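Local coordinates for alternansucrase (Leuconostoc mesenteroides, PDB 6HVG), which belongs to glycoside hydrolase family 70, with a TIM-barrel core, a bound calcium ion and flanking repeats of the choline-binding type, at residues 647-652 with 1020-1025; 927-932 with 969-974; 1169-1174 with 1189-1194. All blocks are in the same frame, centred on the assembly; numbering follows the deposited sequence.

Contact 1. Residues 647-652 with 1020-1025; sequences SDANAN and TVATES
Glu1024 lays its carboxylate beside Ala649, in the first turn of the short helix 648-652. Its CB starts out pointing away from the helix. With CG set beside the backbone N (chi1 -52°) and a sharp bend at chi2 (-85°), the chain folds back, and CD arrives 3.7 Å from Ala649 CB. Of the two oxygens, OE1 of Glu1024 is the closer to that methyl, at 3.5 Å from Ala649 CB, while OE2 touches the same carbon from a little farther off. OE1 also faces Asn650 OD1 across 4.2 Å, the carboxylate and amide planes 76° apart; both atoms are acceptors, and the amide nitrogen of Asn650 is used on the carbonyl oxygen of Gly643.

Two residues earlier, the methyl of Ala1022 rests on the helix backbone, 3.7 Å from Ala649 CA, and the two alanine methyls are 4.2 Å apart. At the helix start Ser647 CB lies against backbone oxygens, 3.5 Å from Glu1024 O. Its hydroxyl is engaged within the helix: Ser647 is the N-cap, and OG accepts the N-H of Asn650 at 3.0 Å. No hydrogen bond crosses between the segments; methyls, backbone oxygens and the Glu1024 carboxylate meet by van der Waals contact.

Bonds farther along the loop add to the grip, Asp648 holding His1035 and Asn1037 through its two carboxylate oxygens. Asn652 packs on Leu1040 of helix 1038-1041, and its backbone O accepts from Gln1151 NE2, at the start of barrel strand 1151-1156. The helix thus lies between the loop that follows strand 1003-1009 and the parallel barrel, just ahead of barrel strand 657-658.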
ATOM      1  N   SER A 647      39.835  11.774   5.592  1.00 54.24           N
ATOM      2  CA  SER A 647      40.463  10.450   5.493  1.00 52.86           C
ATOM      3  C   SER A 647      39.420   9.341   5.498  1.00 52.43           C
ATOM      4  O   SER A 647      38.287   9.560   5.887  1.00 55.47           O
ATOM      5  CB  SER A 647      41.423  10.231   6.673  1.00 52.78           C
ATOM      6  OG  SER A 647      40.713   9.996   7.882  1.00 50.11           O
ATOM      7  N   ASP A 648      39.827   8.146   5.096  1.00 53.51           N
ATOM      8  CA  ASP A 648      38.988   6.963   5.220  1.00 55.36           C
ATOM      9  C   ASP A 648      38.733   6.565   6.679  1.00 57.90           C
ATOM     10  O   ASP A 648      37.672   6.020   6.993  1.00 56.64           O
ATOM     11  CB  ASP A 648      39.615   5.778   4.470  1.00 57.81           C
ATOM     12  CG  ASP A 648      39.491   5.903   2.967  1.00 61.51           C
ATOM     13  OD1 ASP A 648      38.729   6.794   2.494  1.00 65.72           O
ATOM     14  OD2 ASP A 648      40.139   5.092   2.266  1.00 62.19           O
ATOM     15  N   ALA A 649      39.698   6.829   7.563  1.00 58.45           N
ATOM     16  CA  ALA A 649      39.547   6.513   8.983  1.00 58.86           C
ATOM     17  C   ALA A 649      38.465   7.378   9.645  1.00 58.60           C
ATOM     18  O   ALA A 649      37.695   6.891  10.476  1.00 60.55           O
ATOM     19  CB  ALA A 649      40.871   6.683   9.708  1.00 58.10           C
ATOM     20  N   ASN A 650      38.429   8.656   9.289  1.00 55.58           N
ATOM     21  CA  ASN A 650      37.386   9.568   9.776  1.00 55.99           C
ATOM     22  C   ASN A 650      36.005   9.190   9.234  1.00 53.89           C
ATOM     23  O   ASN A 650      35.032   9.119   9.978  1.00 50.31           O
ATOM     24  CB  ASN A 650      37.685  11.020   9.364  1.00 54.22           C
ATOM     25  CG  ASN A 650      38.844  11.626  10.122  1.00 53.91           C
ATOM     26  OD1 ASN A 650      39.538  10.949  10.887  1.00 55.23           O
ATOM     27  ND2 ASN A 650      39.058  12.913   9.917  1.00 52.72           N
ATOM     28  N   ALA A 651      35.943   8.979   7.920  1.00 53.08           N
ATOM     29  CA  ALA A 651      34.734   8.557   7.230  1.00 49.91           C
ATOM     30  C   ALA A 651      34.204   7.260   7.818  1.00 47.55           C
ATOM     31  O   ALA A 651      33.040   7.190   8.188  1.00 52.45           O
ATOM     32  CB  ALA A 651      35.004   8.390   5.735  1.00 49.81           C
ATOM     33  N   ASN A 652      35.065   6.254   7.931  1.00 46.23           N
ATOM     34  CA  ASN A 652      34.650   4.928   8.377  1.00 44.34           C
ATOM     35  C   ASN A 652      34.404   4.809   9.868  1.00 46.41           C
ATOM     36  O   ASN A 652      33.826   3.823  10.298  1.00 48.21           O
ATOM     37  CB  ASN A 652      35.632   3.870   7.910  1.00 43.30           C
ATOM     38  CG  ASN A 652      35.741   3.801   6.386  1.00 45.26           C
ATOM     39  OD1 ASN A 652      35.213   4.653   5.655  1.00 41.29           O
ATOM     40  ND2 ASN A 652      36.413   2.756   5.892  1.00 49.28           N
ATOM     41  N   THR A1020      41.542  -4.909   6.403  1.00 46.49           N
ATOM     42  CA  THR A1020      42.406  -3.761   6.234  1.00 48.39           C
ATOM     43  C   THR A1020      41.958  -2.608   7.165  1.00 49.79           C
ATOM     44  O   THR A1020      40.796  -2.208   7.164  1.00 48.86           O
ATOM     45  CB  THR A1020      42.402  -3.327   4.759  1.00 48.90           C
ATOM     46  OG1 THR A1020      42.783  -4.436   3.929  1.00 48.28           O
ATOM     47  CG2 THR A1020      43.355  -2.178   4.520  1.00 48.14           C
ATOM     48  N   VAL A1021      42.874  -2.095   7.980  1.00 48.82           N
ATOM     49  CA  VAL A1021      42.590  -0.913   8.778  1.00 48.89           C
ATOM     50  C   VAL A1021      42.536   0.323   7.868  1.00 48.68           C
ATOM     51  O   VAL A1021      43.256   0.421   6.878  1.00 48.90           O
ATOM     52  CB  VAL A1021      43.634  -0.751   9.903  1.00 51.48           C
ATOM     53  CG1 VAL A1021      43.488   0.586  10.625  1.00 52.53           C
ATOM     54  CG2 VAL A1021      43.491  -1.901  10.902  1.00 51.72           C
ATOM     55  N   ALA A1022      41.643   1.249   8.186  1.00 49.50           N
ATOM     56  CA  ALA A1022      41.480   2.458   7.400  1.00 51.41           C
ATOM     57  C   ALA A1022      42.600   3.449   7.697  1.00 52.02           C
ATOM     58  O   ALA A1022      42.970   3.646   8.853  1.00 52.40           O
ATOM     59  CB  ALA A1022      40.137   3.092   7.701  1.00 53.23           C
ATOM     60  N   THR A1023      43.099   4.097   6.653  1.00 55.16           N
ATOM     61  CA  THR A1023      44.281   4.952   6.737  1.00 58.16           C
ATOM     62  C   THR A1023      43.953   6.417   7.042  1.00 60.22           C
ATOM     63  O   THR A1023      43.023   6.996   6.470  1.00 58.12           O
ATOM     64  CB  THR A1023      45.074   4.907   5.411  1.00 58.60           C
ATOM     65  OG1 THR A1023      44.221   5.269   4.314  1.00 55.96           O
ATOM     66  CG2 THR A1023      45.624   3.512   5.181  1.00 57.72           C
ATOM     67  N   GLU A1024      44.768   7.013   7.911  1.00 62.38           N
ATOM     68  CA  GLU A1024      44.556   8.373   8.391  1.00 64.82           C
ATOM     69  C   GLU A1024      44.993   9.438   7.384  1.00 67.26           C
ATOM     70  O   GLU A1024      44.753  10.626   7.582  1.00 65.37           O
ATOM     71  CB  GLU A1024      45.312   8.566   9.706  1.00 65.64           C
ATOM     72  CG  GLU A1024      45.032   7.508  10.778  1.00 64.67           C
ATOM     73  CD  GLU A1024      43.797   7.801  11.627  1.00 68.11           C
ATOM     74  OE1 GLU A1024      43.099   8.817  11.405  1.00 73.00           O
ATOM     75  OE2 GLU A1024      43.520   7.014  12.548  1.00 67.91           O
ATOM     76  N   SER A1025      45.662   9.007   6.323  1.00 74.76           N
ATOM     77  CA  SER A1025      46.201   9.918   5.324  1.00 87.31           C
ATOM     78  C   SER A1025      45.103  10.390   4.404  1.00 87.08           C
ATOM     79  O   SER A1025      44.111   9.691   4.193  1.00 89.55           O
ATOM     80  CB  SER A1025      47.267   9.208   4.480  1.00 95.41           C
ATOM     81  OG  SER A1025      46.683   8.166   3.707  1.00 97.00           O
TER

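Contact 2. Residues 927-932 with 969-974; sequences TITLHM and NGDLIF
Ile928 and Phe974 exchange two backbone hydrogen bonds, and Leu930 and Leu972 exchange another two, making 927-931 and 971-974 an antiparallel pair. The bond from Ile928 N to Phe974 O measures 2.7 Å, that from Leu930 N to Leu972 O 3.2 Å. Ile928 O, besides taking the N-H of Phe974, lies in the plane of the phenyl ring at its edge, 3.4 Å from Phe974 CD1. The same ring meets the tip of Leu930, CE1 of Phe974 being 4.2 Å from CD1 of the leucine.

The face opposite Ile928, Leu930, Leu972 and Phe974 carries Thr929, His931, Asp971 and Ile973. Thr929 turns CG2 opposite its own nitrogen, which brings the methyl 3.4 Å from Asp971 CB and also above one face of the His931 ring, offset toward its rim. The Asp971 carboxylate stands almost upright to the imidazole, their planes 80° apart, with OD1 3.3 Å from His931 CD2.

Behind this first shell the backbone sets the ends. His931 centres an inverse gamma turn, in which Met932 N bonds weakly back to Leu930 O and also weakly across to Gly970 O; Met932 CG packs 4.1 Å from Leu972 CG. Gly970, at a positive phi (97°), leads into the strand, and Asn967 OD1 holds the N-H of Asp971.

This two-stranded ribbon, consistent with the all-beta domain C of family 70 enzymes, lays its apolar face on the larger antiparallel sheet: Leu930 packs on strands 881-885 and 910-915, Phe974 meets Trp1007 of strand 1003-1009 edge to face, and Met932 and Leu972 share Tyr941 of strand 940-947.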
ATOM      1  N   THR A 927      33.306 -32.018 -14.825  1.00 87.74           N
ATOM      2  CA  THR A 927      34.173 -31.516 -13.767  1.00 84.64           C
ATOM      3  C   THR A 927      33.866 -30.053 -13.502  1.00 84.48           C
ATOM      4  O   THR A 927      33.723 -29.257 -14.433  1.00 87.07           O
ATOM      5  CB  THR A 927      35.649 -31.609 -14.164  1.00 82.72           C
ATOM      6  OG1 THR A 927      35.916 -30.684 -15.220  1.00 79.18           O
ATOM      7  CG2 THR A 927      35.952 -33.004 -14.627  1.00 85.67           C
ATOM      8  N   ILE A 928      33.774 -29.694 -12.229  1.00 80.61           N
ATOM      9  CA  ILE A 928      33.525 -28.304 -11.848  1.00 75.89           C
ATOM     10  C   ILE A 928      34.721 -27.733 -11.100  1.00 73.43           C
ATOM     11  O   ILE A 928      35.233 -28.341 -10.172  1.00 69.53           O
ATOM     12  CB  ILE A 928      32.220 -28.181 -11.043  1.00 72.89           C
ATOM     13  CG1 ILE A 928      31.048 -28.271 -12.012  1.00 70.45           C
ATOM     14  CG2 ILE A 928      32.151 -26.861 -10.294  1.00 70.98           C
ATOM     15  CD1 ILE A 928      29.714 -28.337 -11.325  1.00 70.48           C
ATOM     16  N   THR A 929      35.156 -26.545 -11.520  1.00 71.36           N
ATOM     17  CA  THR A 929      36.428 -25.992 -11.059  1.00 68.87           C
ATOM     18  C   THR A 929      36.351 -24.625 -10.373  1.00 64.83           C
ATOM     19  O   THR A 929      35.670 -23.705 -10.824  1.00 68.13           O
ATOM     20  CB  THR A 929      37.422 -25.865 -12.222  1.00 68.16           C
ATOM     21  OG1 THR A 929      37.493 -27.109 -12.922  1.00 67.81           O
ATOM     22  CG2 THR A 929      38.782 -25.525 -11.694  1.00 70.74           C
ATOM     23  N   LEU A 930      37.085 -24.523  -9.275  1.00 62.59           N
ATOM     24  CA  LEU A 930      37.336 -23.266  -8.585  1.00 61.75           C
ATOM     25  C   LEU A 930      38.755 -22.801  -8.867  1.00 59.91           C
ATOM     26  O   LEU A 930      39.701 -23.391  -8.393  1.00 60.82           O
ATOM     27  CB  LEU A 930      37.194 -23.450  -7.079  1.00 61.71           C
ATOM     28  CG  LEU A 930      35.799 -23.452  -6.450  1.00 61.59           C
ATOM     29  CD1 LEU A 930      35.911 -23.757  -4.971  1.00 61.64           C
ATOM     30  CD2 LEU A 930      35.084 -22.130  -6.660  1.00 63.50           C
ATOM     31  N   HIS A 931      38.909 -21.726  -9.625  1.00 61.26           N
ATOM     32  CA  HIS A 931      40.240 -21.201  -9.902  1.00 62.22           C
ATOM     33  C   HIS A 931      40.703 -20.334  -8.712  1.00 59.92           C
ATOM     34  O   HIS A 931      40.576 -19.104  -8.711  1.00 55.87           O
ATOM     35  CB  HIS A 931      40.268 -20.414 -11.230  1.00 64.30           C
ATOM     36  CG  HIS A 931      39.795 -21.199 -12.408  1.00 62.00           C
ATOM     37  ND1 HIS A 931      38.478 -21.202 -12.817  1.00 60.96           N
ATOM     38  CD2 HIS A 931      40.459 -22.016 -13.253  1.00 62.84           C
ATOM     39  CE1 HIS A 931      38.351 -21.990 -13.867  1.00 63.52           C
ATOM     40  NE2 HIS A 931      39.540 -22.496 -14.150  1.00 65.67           N
ATOM     41  N   MET A 932      41.256 -21.008  -7.712  1.00 57.66           N
ATOM     42  CA  MET A 932      41.765 -20.371  -6.503  1.00 56.45           C
ATOM     43  C   MET A 932      42.962 -19.463  -6.770  1.00 54.78           C
ATOM     44  O   MET A 932      43.330 -18.677  -5.912  1.00 51.11           O
ATOM     45  CB  MET A 932      42.199 -21.434  -5.497  1.00 59.19           C
ATOM     46  CG  MET A 932      41.066 -22.284  -4.940  1.00 59.77           C
ATOM     47  SD  MET A 932      39.966 -21.335  -3.875  1.00 58.72           S
ATOM     48  CE  MET A 932      38.605 -21.132  -4.949  1.00 59.89           C
ATOM     49  N   ASN A 969      48.365 -25.347 -11.481  1.00 73.26           N
ATOM     50  CA  ASN A 969      47.788 -24.064 -11.840  1.00 72.35           C
ATOM     51  C   ASN A 969      46.944 -23.439 -10.760  1.00 67.60           C
ATOM     52  O   ASN A 969      46.540 -22.319 -10.925  1.00 66.97           O
ATOM     53  CB  ASN A 969      46.977 -24.181 -13.124  1.00 73.81           C
ATOM     54  CG  ASN A 969      47.852 -24.494 -14.306  1.00 75.75           C
ATOM     55  OD1 ASN A 969      48.948 -23.946 -14.453  1.00 74.46           O
ATOM     56  ND2 ASN A 969      47.391 -25.392 -15.144  1.00 78.82           N
ATOM     57  N   GLY A 970      46.621 -24.161  -9.695  1.00 66.86           N
ATOM     58  CA  GLY A 970      45.882 -23.575  -8.581  1.00 63.82           C
ATOM     59  C   GLY A 970      44.391 -23.838  -8.631  1.00 65.11           C
ATOM     60  O   GLY A 970      43.625 -23.130  -8.009  1.00 59.62           O
ATOM     61  N   ASP A 971      43.958 -24.840  -9.389  1.00 69.83           N
ATOM     62  CA  ASP A 971      42.535 -25.149  -9.485  1.00 73.62           C
ATOM     63  C   ASP A 971      42.154 -26.327  -8.586  1.00 73.55           C
ATOM     64  O   ASP A 971      42.854 -27.341  -8.532  1.00 72.97           O
ATOM     65  CB  ASP A 971      42.142 -25.440 -10.949  1.00 77.39           C
ATOM     66  CG  ASP A 971      42.656 -24.397 -11.911  1.00 81.45           C
ATOM     67  OD1 ASP A 971      42.932 -23.263 -11.461  1.00 89.56           O
ATOM     68  OD2 ASP A 971      42.795 -24.692 -13.114  1.00 83.28           O
ATOM     69  N   LEU A 972      41.023 -26.175  -7.900  1.00 71.81           N
ATOM     70  CA  LEU A 972      40.411 -27.273  -7.165  1.00 74.10           C
ATOM     71  C   LEU A 972      39.434 -27.937  -8.110  1.00 76.49           C
ATOM     72  O   LEU A 972      38.454 -27.299  -8.502  1.00 76.57           O
ATOM     73  CB  LEU A 972      39.614 -26.767  -5.978  1.00 73.75           C
ATOM     74  CG  LEU A 972      40.360 -26.281  -4.745  1.00 73.64           C
ATOM     75  CD1 LEU A 972      39.332 -25.863  -3.711  1.00 71.74           C
ATOM     76  CD2 LEU A 972      41.267 -27.367  -4.197  1.00 74.39           C
ATOM     77  N   ILE A 973      39.673 -29.201  -8.475  1.00 74.11           N
ATOM     78  CA  ILE A 973      38.790 -29.877  -9.437  1.00 71.63           C
ATOM     79  C   ILE A 973      37.749 -30.731  -8.699  1.00 70.51           C
ATOM     80  O   ILE A 973      38.073 -31.447  -7.758  1.00 67.50           O
ATOM     81  CB  ILE A 973      39.558 -30.752 -10.449  1.00 71.95           C
ATOM     82  CG1 ILE A 973      40.863 -30.078 -10.914  1.00 71.86           C
ATOM     83  CG2 ILE A 973      38.651 -31.081 -11.634  1.00 73.28           C
ATOM     84  CD1 ILE A 973      40.680 -28.966 -11.913  1.00 74.17           C
ATOM     85  N   PHE A 974      36.498 -30.650  -9.141  1.00 71.99           N
ATOM     86  CA  PHE A 974      35.410 -31.402  -8.530  1.00 75.39           C
ATOM     87  C   PHE A 974      34.689 -32.231  -9.584  1.00 77.86           C
ATOM     88  O   PHE A 974      34.536 -31.797 -10.726  1.00 78.92           O
ATOM     89  CB  PHE A 974      34.392 -30.465  -7.875  1.00 74.27           C
ATOM     90  CG  PHE A 974      34.915 -29.720  -6.679  1.00 73.41           C
ATOM     91  CD1 PHE A 974      35.629 -28.547  -6.840  1.00 72.72           C
ATOM     92  CD2 PHE A 974      34.681 -30.193  -5.389  1.00 73.23           C
ATOM     93  CE1 PHE A 974      36.097 -27.852  -5.736  1.00 72.86           C
ATOM     94  CE2 PHE A 974      35.145 -29.503  -4.275  1.00 72.55           C
ATOM     95  CZ  PHE A 974      35.854 -28.333  -4.446  1.00 73.98           C
TER

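Contact 3. Residues 1169-1174 with 1189-1194; sequences VVTATR and NLLYVA
Val1170 and Tyr1192 stand side by side and point the same way, CG2 of the valine 4.0 Å from CB of the tyrosine. Beyond CB the ring leads off from Val1170; CG lies opposite the backbone N (chi1 -163°), and the hydroxyl at the far end is held by Glu520 and by Leu1254 N. Ala1172 adds its methyl from the next position on this face, 4.2 Å from Tyr1192 CB.

On the reverse face the chains are slanted against one another. Val1169 and Leu1191 cross obliquely, with CG1 of the valine 4.0 Å from CB of the leucine. The Leu1191 tip swings over to Thr1171, where CD2 touches the hydroxyl; that OG1 is hydrogen-bonded to Asp540. The threonine methyl CG2 turns the other way and meets the backbone of Asn1189, 3.7 Å from its CA.

Thr1173 and Asn1189 again run alongside each other, and here the link is polar. Asn1189 N donates almost straight to Thr1173 OG1 (3.2 Å, 170°), and a water bonded to the same hydroxyl donates to Asn1189 OD1 at 3.1 Å. Between these ends, Val1170 with Tyr1192 and Ala1172 with Leu1190 exchange backbone hydrogen bonds, Ala1172 N reaching Leu1190 O at 2.8 Å.

Asn1189 and Leu1190 both face Ala1172, a G1 beta bulge whose first residue has the positive phi (45°) of that motif. Strand 1190-1197 is the edge of a six-stranded antiparallel sheet, and 1166-1175 lies between it and 534-537. Farther across, strand 580-582 contains the calcium ligand Asp581; a sheet gathered from such distant parts of the chain is consistent with domain B of family 70 enzymes.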
ATOM      1  N   VAL A1169      -7.500  23.915  11.373  1.00 46.84           N
ATOM      2  CA  VAL A1169      -8.258  23.874  10.140  1.00 46.62           C
ATOM      3  C   VAL A1169      -7.301  24.206   9.017  1.00 46.80           C
ATOM      4  O   VAL A1169      -6.743  25.292   8.980  1.00 48.20           O
ATOM      5  CB  VAL A1169      -9.464  24.842  10.143  1.00 47.12           C
ATOM      6  CG1 VAL A1169     -10.158  24.845   8.792  1.00 47.39           C
ATOM      7  CG2 VAL A1169     -10.454  24.442  11.219  1.00 46.36           C
ATOM      8  N   VAL A1170      -7.120  23.251   8.110  1.00 48.32           N
ATOM      9  CA  VAL A1170      -6.244  23.408   6.945  1.00 48.53           C
ATOM     10  C   VAL A1170      -7.101  23.525   5.685  1.00 48.51           C
ATOM     11  O   VAL A1170      -8.287  23.182   5.708  1.00 49.84           O
ATOM     12  CB  VAL A1170      -5.285  22.184   6.764  1.00 49.14           C
ATOM     13  CG1 VAL A1170      -4.478  21.927   8.026  1.00 48.24           C
ATOM     14  CG2 VAL A1170      -6.055  20.922   6.349  1.00 47.91           C
ATOM     15  N   THR A1171      -6.491  24.011   4.604  1.00 46.89           N
ATOM     16  CA  THR A1171      -7.084  23.961   3.269  1.00 47.36           C
ATOM     17  C   THR A1171      -6.441  22.791   2.518  1.00 47.65           C
ATOM     18  O   THR A1171      -5.231  22.784   2.295  1.00 47.85           O
ATOM     19  CB  THR A1171      -6.848  25.268   2.493  1.00 45.97           C
ATOM     20  OG1 THR A1171      -7.590  26.318   3.096  1.00 48.44           O
ATOM     21  CG2 THR A1171      -7.329  25.137   1.069  1.00 48.78           C
ATOM     22  N   ALA A1172      -7.252  21.825   2.103  1.00 45.87           N
ATOM     23  CA  ALA A1172      -6.735  20.550   1.655  1.00 48.95           C
ATOM     24  C   ALA A1172      -7.265  20.122   0.308  1.00 51.56           C
ATOM     25  O   ALA A1172      -8.432  20.333  -0.009  1.00 59.46           O
ATOM     26  CB  ALA A1172      -7.039  19.472   2.689  1.00 50.24           C
ATOM     27  N   THR A1173      -6.401  19.480  -0.465  1.00 49.31           N
ATOM     28  CA  THR A1173      -6.756  18.875  -1.737  1.00 49.77           C
ATOM     29  C   THR A1173      -6.408  17.396  -1.701  1.00 51.27           C
ATOM     30  O   THR A1173      -5.366  17.021  -1.174  1.00 57.91           O
ATOM     31  CB  THR A1173      -5.966  19.536  -2.876  1.00 49.73           C
ATOM     32  OG1 THR A1173      -6.233  20.939  -2.898  1.00 47.90           O
ATOM     33  CG2 THR A1173      -6.320  18.938  -4.227  1.00 51.23           C
ATOM     34  N   ARG A1174      -7.280  16.551  -2.252  1.00 49.63           N
ATOM     35  CA  ARG A1174      -7.052  15.098  -2.311  1.00 45.32           C
ATOM     36  C   ARG A1174      -6.038  14.765  -3.377  1.00 43.95           C
ATOM     37  O   ARG A1174      -6.200  15.134  -4.527  1.00 41.83           O
ATOM     38  CB  ARG A1174      -8.347  14.371  -2.588  1.00 44.61           C
ATOM     39  CG  ARG A1174      -8.250  12.864  -2.677  1.00 43.62           C
ATOM     40  CD  ARG A1174      -8.159  12.229  -1.296  1.00 46.52           C
ATOM     41  NE  ARG A1174      -8.253  10.788  -1.395  1.00 46.87           N
ATOM     42  CZ  ARG A1174      -7.279  10.016  -1.870  1.00 50.49           C
ATOM     43  NH1 ARG A1174      -6.106  10.532  -2.265  1.00 47.58           N
ATOM     44  NH2 ARG A1174      -7.471   8.707  -1.941  1.00 52.20           N
ATOM     45  N   ASN A1189      -9.149  22.281  -2.597  1.00 45.96           N
ATOM     46  CA  ASN A1189      -9.107  23.480  -1.772  1.00 46.10           C
ATOM     47  C   ASN A1189     -10.247  23.596  -0.765  1.00 45.52           C
ATOM     48  O   ASN A1189     -10.785  24.677  -0.582  1.00 47.93           O
ATOM     49  CB  ASN A1189      -9.053  24.714  -2.653  1.00 47.10           C
ATOM     50  CG  ASN A1189      -7.803  24.755  -3.518  1.00 49.55           C
ATOM     51  OD1 ASN A1189      -6.693  24.685  -3.035  1.00 56.60           O
ATOM     52  ND2 ASN A1189      -7.986  24.908  -4.799  1.00 52.25           N
ATOM     53  N   LEU A1190     -10.593  22.489  -0.105  1.00 43.76           N
ATOM     54  CA  LEU A1190     -11.649  22.472   0.931  1.00 47.27           C
ATOM     55  C   LEU A1190     -11.082  22.597   2.342  1.00 46.88           C
ATOM     56  O   LEU A1190      -9.960  22.178   2.608  1.00 50.48           O
ATOM     57  CB  LEU A1190     -12.468  21.177   0.886  1.00 46.70           C
ATOM     58  CG  LEU A1190     -13.100  20.807  -0.455  1.00 48.39           C
ATOM     59  CD1 LEU A1190     -13.955  19.564  -0.278  1.00 49.76           C
ATOM     60  CD2 LEU A1190     -13.931  21.938  -1.014  1.00 50.55           C
ATOM     61  N   LEU A1191     -11.867  23.170   3.243  1.00 45.56           N
ATOM     62  CA  LEU A1191     -11.436  23.305   4.621  1.00 46.85           C
ATOM     63  C   LEU A1191     -11.657  21.973   5.322  1.00 47.29           C
ATOM     64  O   LEU A1191     -12.674  21.293   5.130  1.00 44.22           O
ATOM     65  CB  LEU A1191     -12.151  24.458   5.350  1.00 46.77           C
ATOM     66  CG  LEU A1191     -11.979  25.888   4.813  1.00 45.99           C
ATOM     67  CD1 LEU A1191     -12.223  26.915   5.916  1.00 47.27           C
ATOM     68  CD2 LEU A1191     -10.625  26.144   4.187  1.00 45.13           C
ATOM     69  N   TYR A1192     -10.676  21.615   6.142  1.00 48.47           N
ATOM     70  CA  TYR A1192     -10.608  20.291   6.748  1.00 47.26           C
ATOM     71  C   TYR A1192     -10.008  20.442   8.122  1.00 45.93           C
ATOM     72  O   TYR A1192      -9.145  21.295   8.322  1.00 43.55           O
ATOM     73  CB  TYR A1192      -9.708  19.398   5.902  1.00 46.06           C
ATOM     74  CG  TYR A1192      -9.845  17.927   6.151  1.00 44.57           C
ATOM     75  CD1 TYR A1192     -10.837  17.199   5.540  1.00 45.39           C
ATOM     76  CD2 TYR A1192      -8.941  17.256   6.939  1.00 44.55           C
ATOM     77  CE1 TYR A1192     -10.956  15.838   5.743  1.00 47.23           C
ATOM     78  CE2 TYR A1192      -9.049  15.903   7.151  1.00 45.32           C
ATOM     79  CZ  TYR A1192     -10.056  15.195   6.551  1.00 46.97           C
ATOM     80  OH  TYR A1192     -10.167  13.835   6.774  1.00 49.09           O
ATOM     81  N   VAL A1193     -10.489  19.633   9.061  1.00 45.88           N
ATOM     82  CA  VAL A1193      -9.929  19.586  10.400  1.00 44.52           C
ATOM     83  C   VAL A1193      -8.923  18.457  10.419  1.00 45.42           C
ATOM     84  O   VAL A1193      -9.280  17.308  10.246  1.00 44.84           O
ATOM     85  CB  VAL A1193     -11.000  19.308  11.460  1.00 43.41           C
ATOM     86  CG1 VAL A1193     -10.363  19.052  12.811  1.00 45.57           C
ATOM     87  CG2 VAL A1193     -11.943  20.484  11.568  1.00 44.57           C
ATOM     88  N   ALA A1194      -7.660  18.804  10.625  1.00 47.38           N
ATOM     89  CA  ALA A1194      -6.593  17.828  10.721  1.00 48.09           C
ATOM     90  C   ALA A1194      -5.983  17.853  12.110  1.00 47.98           C
ATOM     91  O   ALA A1194      -6.177  18.804  12.853  1.00 49.32           O
ATOM     92  CB  ALA A1194      -5.533  18.129   9.683  1.00 48.70           C
TER
HETATM   93  O   HOH W   1      -5.108  22.534  -4.544  1.00 39.00           O

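In the fold
From the N terminus, the chain first reaches helix 648-652, one half of contact 1, whose partner segment 1020-1025 comes some 370 residues later. Within that long excursion contact 2 opens and closes, joining 927-932 to 969-974 across a short interval of strands and turns. Contact 3 follows in series, pairing 1169-1174 with 1189-1194 over a local loop, so none of the three cross. Contact 1 ties a barrel-side helix to the loop after strand 1003-1009, contact 2 forms a ribbon on the large antiparallel sheet, and contact 3 joins the outer strand to its neighbour in the sheet whose strand 580-582 carries a calcium ligand. Contacts 2 and 3 lie on opposite sides of the chain's centre.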